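Local coordinates for YueI protein (Bacillus subtilis, PDB 2OHW) that is of unknown function, a small single-chain protein of the DUF1694 family built round a four-stranded mixed beta-sheet flanked by helices, at residues 19-22 with 23-26. Residues are numbered along the deposited sequence; the frame is centred on the assembly and turned at random.
Sequences LETK and PDER
Pro23, the second residue of helix 22-28, lays its ring beside Thr21 and Lys22, with Pro23 CD 3.6 Å from Thr21 OG1. Proline suits the first turn of a helix: its nitrogen has no hydrogen to give, and none is called for so near the start. Asp24, next along, is bound through its backbone: its N donates to Thr21 OG1 at 3.2 Å. Threonine serves well here because its hydroxyl, held between the backbone N and the carbonyl carbon (chi1 67°), faces the amide of the residue three further on. The aspartate side chain turns back over the same hydroxyl, OD2 lying 2.9 Å from Thr21 OG1, and its negative charge is probably favoured by the helix N-terminus. The Glu20 side chain crosses that of Asp24, their carboxylate planes 59° apart, and Glu20 OE2 comes within 3.3 Å of Asp24 OD2, a close pair of like charges that may be eased by a weak, long ion pair from Glu20 to Lys6. Glu25 N makes a weak bond to Thr21 O. The extended glutamate chain runs past Leu19, with Glu25 CG 3.7 Å from Leu19 CB. Its Glu25 OE2 accepts from Leu19 N at 3.0 Å on the anti side, while OE1 takes the amide of Arg34. Shortening this side chain to an alanine would probably leave the amides of Leu19 and Arg34 without their carboxylate acceptor and take away the CG that packs on Leu19 CB. Leu19 also packs on Met7 and Tyr10 of helix 5-12. Arg26 N completes the turn with a bond to Lys22 O at 3.0 Å, and its guanidinium reaches Gly31 O. The whole is a helix N-terminus with a threonine N-cap, starting helix 22-28 and tying the preceding loop to its first turn.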
ATOM      1  N   LEU A  19      -5.008 -13.047   5.135  1.00 25.81           N
ATOM      2  CA  LEU A  19      -5.715 -12.907   6.401  1.00 26.93           C
ATOM      3  C   LEU A  19      -6.852 -13.918   6.452  1.00 28.36           C
ATOM      4  O   LEU A  19      -7.068 -14.654   5.490  1.00 28.32           O
ATOM      5  CB  LEU A  19      -6.242 -11.488   6.572  1.00 26.45           C
ATOM      6  CG  LEU A  19      -5.156 -10.413   6.627  1.00 26.25           C
ATOM      7  CD1 LEU A  19      -5.773  -9.032   6.733  1.00 25.91           C
ATOM      8  CD2 LEU A  19      -4.202 -10.673   7.788  1.00 27.16           C
ATOM      9  N   GLU A  20      -7.570 -13.948   7.573  1.00 29.98           N
ATOM     10  CA  GLU A  20      -8.639 -14.932   7.780  1.00 31.86           C
ATOM     11  C   GLU A  20      -9.814 -14.795   6.805  1.00 31.86           C
ATOM     12  O   GLU A  20     -10.359 -15.801   6.344  1.00 32.72           O
ATOM     13  CB  GLU A  20      -9.136 -14.946   9.241  1.00 31.93           C
ATOM     14  CG  GLU A  20      -9.026 -13.629  10.009  1.00 33.79           C
ATOM     15  CD  GLU A  20      -9.910 -13.594  11.248  1.00 34.03           C
ATOM     16  OE1 GLU A  20      -9.394 -13.834  12.358  1.00 37.88           O
ATOM     17  OE2 GLU A  20     -11.123 -13.334  11.114  1.00 37.65           O
ATOM     18  N   THR A  21     -10.195 -13.559   6.491  1.00 31.60           N
ATOM     19  CA  THR A  21     -11.308 -13.309   5.576  1.00 31.17           C
ATOM     20  C   THR A  21     -10.939 -12.319   4.472  1.00 31.08           C
ATOM     21  O   THR A  21     -10.026 -11.516   4.626  1.00 30.61           O
ATOM     22  CB  THR A  21     -12.555 -12.772   6.322  1.00 31.40           C
ATOM     23  OG1 THR A  21     -12.282 -11.469   6.855  1.00 30.60           O
ATOM     24  CG2 THR A  21     -12.980 -13.704   7.459  1.00 31.53           C
ATOM     25  N   LYS A  22     -11.670 -12.375   3.361  1.00 30.92           N
ATOM     26  CA  LYS A  22     -11.538 -11.377   2.297  1.00 30.95           C
ATOM     27  C   LYS A  22     -11.841  -9.929   2.746  1.00 30.74           C
ATOM     28  O   LYS A  22     -11.064  -9.015   2.435  1.00 30.16           O
ATOM     29  CB  LYS A  22     -12.374 -11.783   1.075  1.00 31.80           C
ATOM     30  CG  LYS A  22     -11.638 -12.670   0.068  1.00 32.77           C
ATOM     31  CD  LYS A  22     -11.135 -13.985   0.653  1.00 35.33           C
ATOM     32  CE  LYS A  22     -10.469 -14.860  -0.412  1.00 35.66           C
ATOM     33  NZ  LYS A  22      -9.236 -14.237  -0.977  1.00 38.78           N
ATOM     34  N   PRO A  23     -12.955  -9.707   3.482  1.00 29.86           N
ATOM     35  CA  PRO A  23     -13.216  -8.358   3.997  1.00 29.19           C
ATOM     36  C   PRO A  23     -12.075  -7.805   4.862  1.00 28.03           C
ATOM     37  O   PRO A  23     -11.774  -6.613   4.781  1.00 27.58           O
ATOM     38  CB  PRO A  23     -14.492  -8.529   4.833  1.00 29.59           C
ATOM     39  CG  PRO A  23     -15.140  -9.752   4.294  1.00 30.00           C
ATOM     40  CD  PRO A  23     -14.036 -10.650   3.842  1.00 30.21           C
ATOM     41  N   ASP A  24     -11.447  -8.655   5.673  1.00 26.87           N
ATOM     42  CA  ASP A  24     -10.310  -8.230   6.487  1.00 25.87           C
ATOM     43  C   ASP A  24      -9.229  -7.629   5.590  1.00 24.54           C
ATOM     44  O   ASP A  24      -8.684  -6.564   5.878  1.00 24.59           O
ATOM     45  CB  ASP A  24      -9.700  -9.416   7.241  1.00 26.55           C
ATOM     46  CG  ASP A  24     -10.491  -9.816   8.475  1.00 29.54           C
ATOM     47  OD1 ASP A  24     -11.243  -8.981   9.029  1.00 32.16           O
ATOM     48  OD2 ASP A  24     -10.337 -10.986   8.900  1.00 31.91           O
ATOM     49  N   GLU A  25      -8.932  -8.331   4.501  1.00 22.92           N
ATOM     50  CA  GLU A  25      -7.897  -7.894   3.581  1.00 21.63           C
ATOM     51  C   GLU A  25      -8.277  -6.581   2.915  1.00 21.38           C
ATOM     52  O   GLU A  25      -7.452  -5.672   2.834  1.00 21.01           O
ATOM     53  CB  GLU A  25      -7.621  -8.964   2.525  1.00 21.54           C
ATOM     54  CG  GLU A  25      -7.016 -10.240   3.122  1.00 21.43           C
ATOM     55  CD  GLU A  25      -6.803 -11.347   2.114  1.00 22.41           C
ATOM     56  OE1 GLU A  25      -7.029 -11.113   0.907  1.00 21.82           O
ATOM     57  OE2 GLU A  25      -6.395 -12.459   2.527  1.00 22.78           O
ATOM     58  N   ARG A  26      -9.528  -6.476   2.468  1.00 20.42           N
ATOM     59  CA  ARG A  26      -9.973  -5.260   1.803  1.00 20.54           C
ATOM     60  C   ARG A  26      -9.930  -4.067   2.741  1.00 20.20           C
ATOM     61  O   ARG A  26      -9.578  -2.959   2.332  1.00 20.30           O
ATOM     62  CB  ARG A  26     -11.378  -5.436   1.224  1.00 20.45           C
ATOM     63  CG  ARG A  26     -11.449  -6.463   0.103  1.00 22.22           C
ATOM     64  CD  ARG A  26     -12.762  -6.340  -0.658  1.00 23.71           C
ATOM     65  NE  ARG A  26     -12.995  -7.498  -1.506  1.00 25.04           N
ATOM     66  CZ  ARG A  26     -12.530  -7.633  -2.742  1.00 27.45           C
ATOM     67  NH1 ARG A  26     -11.785  -6.677  -3.294  1.00 28.20           N
ATOM     68  NH2 ARG A  26     -12.807  -8.735  -3.429  1.00 28.51           N
TER